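PDB 2QSV: DUF1573 domain-containing protein from Porphyromonas gingivalis, which is of unknown function but is tentatively assigned cysteine-type peptidase activity, and is represented here by its C-terminal part of two Ig-like domains. Local coordinates for residues A[15-20]-A[103-108]; A[37-42]-A[49-54]. All blocks are in the same frame, centred on the assembly; numbering follows the deposited sequence.

Contact 1: A[15-20]-A[103-108]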
loop_
_atom_site.group_PDB
_atom_site.type_symbol
_atom_site.label_atom_id
_atom_site.label_comp_id
_atom_site.label_asym_id
_atom_site.label_seq_id
_atom_site.Cartn_x
_atom_site.Cartn_y
_atom_site.Cartn_z
ATOM N N SER A 15 -5.300 -6.223 -8.530
ATOM C CA SER A 15 -6.623 -6.224 -9.154
ATOM C C SER A 15 -6.708 -5.325 -10.358
ATOM O O SER A 15 -6.069 -4.258 -10.393
ATOM C CB SER A 15 -7.674 -5.690 -8.170
ATOM O OG SER A 15 -7.754 -6.474 -7.006
HETATM N N MSE A 16 -7.548 -5.744 -11.305
HETATM C CA MSE A 16 -7.991 -4.893 -12.409
HETATM C C MSE A 16 -9.327 -4.216 -12.061
HETATM O O MSE A 16 -10.022 -4.658 -11.133
HETATM C CB MSE A 16 -8.099 -5.707 -13.678
HETATM C CG MSE A 16 -6.772 -6.264 -14.114
HETATM SE SE MSE A 16 -7.047 -7.369 -15.679
HETATM C CE MSE A 16 -5.205 -7.724 -16.124
ATOM N N PRO A 17 -9.676 -3.112 -12.765
ATOM C CA PRO A 17 -10.852 -2.353 -12.321
ATOM C C PRO A 17 -12.137 -3.151 -12.173
ATOM O O PRO A 17 -12.972 -2.777 -11.365
ATOM C CB PRO A 17 -11.030 -1.305 -13.415
ATOM C CG PRO A 17 -9.656 -1.091 -13.937
ATOM C CD PRO A 17 -9.005 -2.467 -13.912
ATOM N N GLU A 18 -12.302 -4.222 -12.948
ATOM C CA GLU A 18 -13.523 -5.030 -12.901
ATOM C C GLU A 18 -13.471 -6.201 -11.919
ATOM O O GLU A 18 -14.480 -6.900 -11.722
ATOM C CB GLU A 18 -13.877 -5.563 -14.294
ATOM C CG GLU A 18 -14.350 -4.486 -15.278
ATOM C CD GLU A 18 -15.730 -3.870 -14.923
ATOM O OE1 GLU A 18 -16.103 -3.813 -13.716
ATOM O OE2 GLU A 18 -16.447 -3.423 -15.865
ATOM N N ASP A 19 -12.307 -6.433 -11.317
ATOM C CA ASP A 19 -12.185 -7.487 -10.314
ATOM C C ASP A 19 -13.128 -7.302 -9.129
ATOM O O ASP A 19 -13.446 -6.191 -8.719
ATOM C CB ASP A 19 -10.734 -7.666 -9.862
ATOM C CG ASP A 19 -9.907 -8.380 -10.899
ATOM O OD1 ASP A 19 -10.508 -8.887 -11.861
ATOM O OD2 ASP A 19 -8.677 -8.449 -10.803
ATOM N N GLU A 20 -13.595 -8.431 -8.623
ATOM C CA GLU A 20 -14.302 -8.496 -7.359
ATOM C C GLU A 20 -13.279 -8.976 -6.346
ATOM O O GLU A 20 -12.183 -9.403 -6.717
ATOM C CB GLU A 20 -15.476 -9.468 -7.474
ATOM C CG GLU A 20 -16.360 -9.159 -8.681
ATOM C CD GLU A 20 -17.854 -9.326 -8.406
ATOM O OE1 GLU A 20 -18.329 -10.491 -8.298
ATOM O OE2 GLU A 20 -18.555 -8.283 -8.326
ATOM N N LEU A 103 -4.825 -1.147 -2.056
ATOM C CA LEU A 103 -5.213 -1.768 -3.308
ATOM C C LEU A 103 -4.110 -1.540 -4.349
ATOM O O LEU A 103 -3.826 -0.382 -4.702
ATOM C CB LEU A 103 -6.542 -1.159 -3.821
ATOM C CG LEU A 103 -7.042 -1.566 -5.220
ATOM C CD1 LEU A 103 -7.282 -3.090 -5.299
ATOM C CD2 LEU A 103 -8.299 -0.768 -5.577
ATOM N N PRO A 104 -3.482 -2.637 -4.832
ATOM C CA PRO A 104 -2.632 -2.586 -6.038
ATOM C C PRO A 104 -3.483 -2.666 -7.293
ATOM O O PRO A 104 -3.785 -3.751 -7.765
ATOM C CB PRO A 104 -1.708 -3.835 -5.908
ATOM C CG PRO A 104 -2.150 -4.550 -4.531
ATOM C CD PRO A 104 -3.544 -3.999 -4.252
ATOM N N LEU A 105 -3.889 -1.506 -7.816
ATOM C CA LEU A 105 -4.795 -1.441 -8.947
ATOM C C LEU A 105 -3.942 -1.370 -10.222
ATOM O O LEU A 105 -3.090 -0.461 -10.371
ATOM C CB LEU A 105 -5.749 -0.236 -8.828
ATOM C CG LEU A 105 -6.761 -0.094 -9.972
ATOM C CD1 LEU A 105 -7.733 -1.290 -10.082
ATOM C CD2 LEU A 105 -7.564 1.244 -9.922
ATOM N N VAL A 106 -4.120 -2.343 -11.119
ATOM C CA VAL A 106 -3.313 -2.407 -12.353
ATOM C C VAL A 106 -4.174 -2.141 -13.609
ATOM O O VAL A 106 -5.397 -2.068 -13.514
ATOM C CB VAL A 106 -2.481 -3.768 -12.469
ATOM C CG1 VAL A 106 -1.533 -3.942 -11.244
ATOM C CG2 VAL A 106 -3.386 -4.979 -12.631
ATOM N N ASP A 107 -3.533 -2.033 -14.773
ATOM C CA ASP A 107 -4.236 -1.904 -16.059
ATOM C C ASP A 107 -5.094 -3.101 -16.460
ATOM O O ASP A 107 -4.792 -4.269 -16.148
ATOM C CB ASP A 107 -3.238 -1.635 -17.189
ATOM C CG ASP A 107 -2.564 -0.266 -17.054
ATOM O OD1 ASP A 107 -3.231 0.742 -17.362
ATOM O OD2 ASP A 107 -1.389 -0.188 -16.610
ATOM N N ASN A 108 -6.160 -2.804 -17.194
ATOM C CA ASN A 108 -6.864 -3.862 -17.924
ATOM C C ASN A 108 -6.098 -4.279 -19.184
ATOM O O ASN A 108 -6.372 -3.785 -20.297
ATOM C CB ASN A 108 -8.313 -3.434 -18.222
ATOM C CG ASN A 108 -9.132 -4.543 -18.882
ATOM O OD1 ASN A 108 -8.758 -5.715 -18.886
ATOM N ND2 ASN A 108 -10.235 -4.149 -19.490
#
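Ser15 bonds through both backbone polar atoms to residues on either side of Leu105. Its N donates to Pro104 O at 3.0 Å, and its O receives Val106 N at 2.8 Å, nearly straight (172°). The same carbonyl oxygen takes a CA-H...O contact from Leu105 CA at 3.4 Å. Leu103 CD1 rests against Ser15 CB and OG, while Leu105, its CG anti to the backbone N (chi1 -179°), brings CD1 to Ser15 O and to Pro17 N. Met16, present as selenomethionine, crosses Val106 with its CG 3.9 Å from Val106 CG2; its extended chain runs alongside Asp107 O, CG and CE each 3.5 Å from it. Bonding from one residue to both neighbours of its partner is the pattern of a parallel bridge, and it prolongs the pairing of strand 9-11 with strand 94-105 at the edge of this Ig-like sandwich. A type I turn from Met16 to Asp19, closed by Asp19 N to Met16 O, leads the chain away; the Asp19 side chain adds a bond, Met16 N donating to OD2 (3.0 Å) from above the carboxylate plane. Further out, Ser15 OG bonds to Pro13 O, and Asp107 OD2 to His153 NE2 of the second Ig-like domain.

Contact 2: A[37-42]-A[49-54]; sequences VAVVSL and DDRAFR
Arg51 reaches across to Val39 and Leu42 with the outer part of its side chain. CB leaves the backbone with CG anti to the carbonyl carbon (chi1 -78°), and the chain bends at chi3 (77°). CD is the first atom to touch, lying 4.1 Å from Leu42 CD1. NE donates to Val39 O, a bent bond of 3.2 Å, and NH2 to the same oxygen at 2.8 Å. The carbonyl oxygen, gripped side-on by two nitrogens, lies almost in the guanidinium plane, while both donors come from one face of the carbonyl, NH2 from well above its plane. Leu42 covers one guanidinium face, with CG over its centre and CD1 3.6 Å from NH1, while the edge is turned to the backbone at Val39 and Val40.

Val39 N donates to Arg51 O (3.0 Å). The backbone N of Arg51 is weakly bonded to Asp49 O, within the inverse gamma turn centred on Asp50, and the side chain takes the place at Val39 O that the backbone N would fill in a regular antiparallel pair. The ladder continues as the non-hydrogen-bonded pair Ala38-Ala52 and the hydrogen-bonded pair Val37-Phe53, the latter joined by reciprocal N-H...O bonds. The Phe53 ring receives Val37 CB over its face in a CH-pi contact, 4.1 Å from its centroid, and Val37 CG1 lies 3.6 Å from Phe53 CZ.

Strand 52-55 lies at one edge of the five-stranded sheet of the Ig-like sandwich, and strand 35-41 pairs on its other side with strand 76-87, where Val39 packs on Leu82 and Leu84. Strand 46-47, between the two segments, belongs to the other sheet, so the pair is no simple hairpin. Phe53 meets Leu63 of strand 61-67 there, and Asp50 forms a salt bridge with Arg61.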
loop_
_atom_site.group_PDB
_atom_site.type_symbol
_atom_site.label_atom_id
_atom_site.label_comp_id
_atom_site.label_asym_id
_atom_site.label_seq_id
_atom_site.Cartn_x
_atom_site.Cartn_y
_atom_site.Cartn_z
ATOM N N VAL A 37 -20.255 1.076 17.893
ATOM C CA VAL A 37 -19.247 1.189 16.824
ATOM C C VAL A 37 -19.849 1.734 15.539
ATOM O O VAL A 37 -20.852 1.225 15.047
ATOM C CB VAL A 37 -18.524 -0.148 16.548
ATOM C CG1 VAL A 37 -17.394 0.057 15.525
ATOM C CG2 VAL A 37 -17.955 -0.722 17.830
ATOM N N ALA A 38 -19.235 2.793 15.021
ATOM C CA ALA A 38 -19.588 3.306 13.718
ATOM C C ALA A 38 -18.345 3.308 12.823
ATOM O O ALA A 38 -17.271 3.745 13.223
ATOM C CB ALA A 38 -20.197 4.692 13.834
ATOM N N VAL A 39 -18.505 2.765 11.623
ATOM C CA VAL A 39 -17.532 2.907 10.552
ATOM C C VAL A 39 -17.831 4.264 9.918
ATOM O O VAL A 39 -18.742 4.405 9.103
ATOM C CB VAL A 39 -17.664 1.770 9.506
ATOM C CG1 VAL A 39 -16.611 1.919 8.411
ATOM C CG2 VAL A 39 -17.543 0.395 10.179
ATOM N N VAL A 40 -17.065 5.270 10.313
ATOM C CA VAL A 40 -17.375 6.653 9.920
ATOM C C VAL A 40 -16.833 7.071 8.536
ATOM O O VAL A 40 -17.318 8.034 7.942
ATOM C CB VAL A 40 -16.985 7.678 11.038
ATOM C CG1 VAL A 40 -17.860 7.463 12.286
ATOM C CG2 VAL A 40 -15.535 7.557 11.415
ATOM N N SER A 41 -15.838 6.349 8.029
ATOM C CA SER A 41 -15.313 6.610 6.690
ATOM C C SER A 41 -14.827 5.297 6.074
ATOM O O SER A 41 -14.189 4.510 6.753
ATOM C CB SER A 41 -14.173 7.629 6.758
ATOM O OG SER A 41 -13.842 8.123 5.477
ATOM N N LEU A 42 -15.172 5.068 4.803
ATOM C CA LEU A 42 -14.738 3.901 4.033
ATOM C C LEU A 42 -13.827 4.361 2.914
ATOM O O LEU A 42 -14.079 5.403 2.351
ATOM C CB LEU A 42 -15.927 3.226 3.329
ATOM C CG LEU A 42 -16.949 2.335 4.025
ATOM C CD1 LEU A 42 -18.108 2.047 3.055
ATOM C CD2 LEU A 42 -16.301 1.031 4.495
ATOM N N ASP A 49 -21.862 -2.723 3.935
ATOM C CA ASP A 49 -23.199 -2.473 4.497
ATOM C C ASP A 49 -23.189 -2.560 6.027
ATOM O O ASP A 49 -23.909 -1.823 6.689
ATOM C CB ASP A 49 -24.253 -3.367 3.844
ATOM C CG ASP A 49 -24.432 -3.054 2.358
ATOM O OD1 ASP A 49 -24.591 -4.003 1.563
ATOM O OD2 ASP A 49 -24.395 -1.853 1.981
ATOM N N ASP A 50 -22.331 -3.408 6.585
ATOM C CA ASP A 50 -22.143 -3.462 8.032
ATOM C C ASP A 50 -21.423 -2.204 8.557
ATOM O O ASP A 50 -20.232 -2.258 8.896
ATOM C CB ASP A 50 -21.356 -4.720 8.408
ATOM C CG ASP A 50 -21.712 -5.250 9.788
ATOM O OD1 ASP A 50 -22.705 -4.757 10.385
ATOM O OD2 ASP A 50 -21.003 -6.175 10.277
ATOM N N ARG A 51 -22.160 -1.089 8.653
ATOM C CA ARG A 51 -21.563 0.231 8.949
ATOM C C ARG A 51 -21.850 0.837 10.319
ATOM O O ARG A 51 -21.137 1.739 10.759
ATOM C CB ARG A 51 -21.948 1.254 7.880
ATOM C CG ARG A 51 -21.141 1.117 6.614
ATOM C CD ARG A 51 -21.137 2.387 5.831
ATOM N NE ARG A 51 -20.213 3.335 6.434
ATOM C CZ ARG A 51 -19.714 4.389 5.809
ATOM N NH1 ARG A 51 -20.040 4.626 4.548
ATOM N NH2 ARG A 51 -18.888 5.201 6.448
ATOM N N ALA A 52 -22.911 0.383 10.976
ATOM C CA ALA A 52 -23.307 0.940 12.276
ATOM C C ALA A 52 -23.921 -0.163 13.126
ATOM O O ALA A 52 -25.095 -0.497 12.980
ATOM C CB ALA A 52 -24.280 2.130 12.106
ATOM N N PHE A 53 -23.107 -0.735 14.002
ATOM C CA PHE A 53 -23.517 -1.897 14.764
ATOM C C PHE A 53 -23.239 -1.782 16.261
ATOM O O PHE A 53 -22.426 -0.948 16.682
ATOM C CB PHE A 53 -22.839 -3.145 14.215
ATOM C CG PHE A 53 -21.353 -3.023 14.070
ATOM C CD1 PHE A 53 -20.795 -2.491 12.902
ATOM C CD2 PHE A 53 -20.504 -3.469 15.084
ATOM C CE1 PHE A 53 -19.424 -2.395 12.753
ATOM C CE2 PHE A 53 -19.120 -3.384 14.942
ATOM C CZ PHE A 53 -18.579 -2.845 13.768
ATOM N N ARG A 54 -23.915 -2.624 17.054
ATOM C CA ARG A 54 -23.565 -2.843 18.476
ATOM C C ARG A 54 -22.751 -4.110 18.752
ATOM O O ARG A 54 -22.967 -5.155 18.131
ATOM C CB ARG A 54 -24.815 -2.915 19.337
ATOM C CG ARG A 54 -24.941 -1.800 20.347
ATOM C CD ARG A 54 -26.156 -0.937 20.028
ATOM N NE ARG A 54 -26.727 -0.365 21.252
ATOM C CZ ARG A 54 -27.517 0.711 21.304
ATOM N NH1 ARG A 54 -27.848 1.381 20.192
ATOM N NH2 ARG A 54 -27.978 1.125 22.486
#

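Contacts 1 and 2 lie at the two edges of one five-stranded sheet in the first Ig-like domain, with strand 76-87 running between strands 94-105 and 35-41; their centres are about 25 Å apart. At 15-20/103-108 a loop prolongs a parallel edge through a single bridge, and apolar side chains and a turn do the rest. This edge faces the second domain, with Pro104 and Val106 touching Ile203. At 37-42/49-54 a short antiparallel ladder ends in an arginine that binds a backbone carbonyl, and an aromatic ring points into the sandwich. Contact 1 is the more buried, with five of nine touching residues buried; contact 2, with three of ten, is more peripheral.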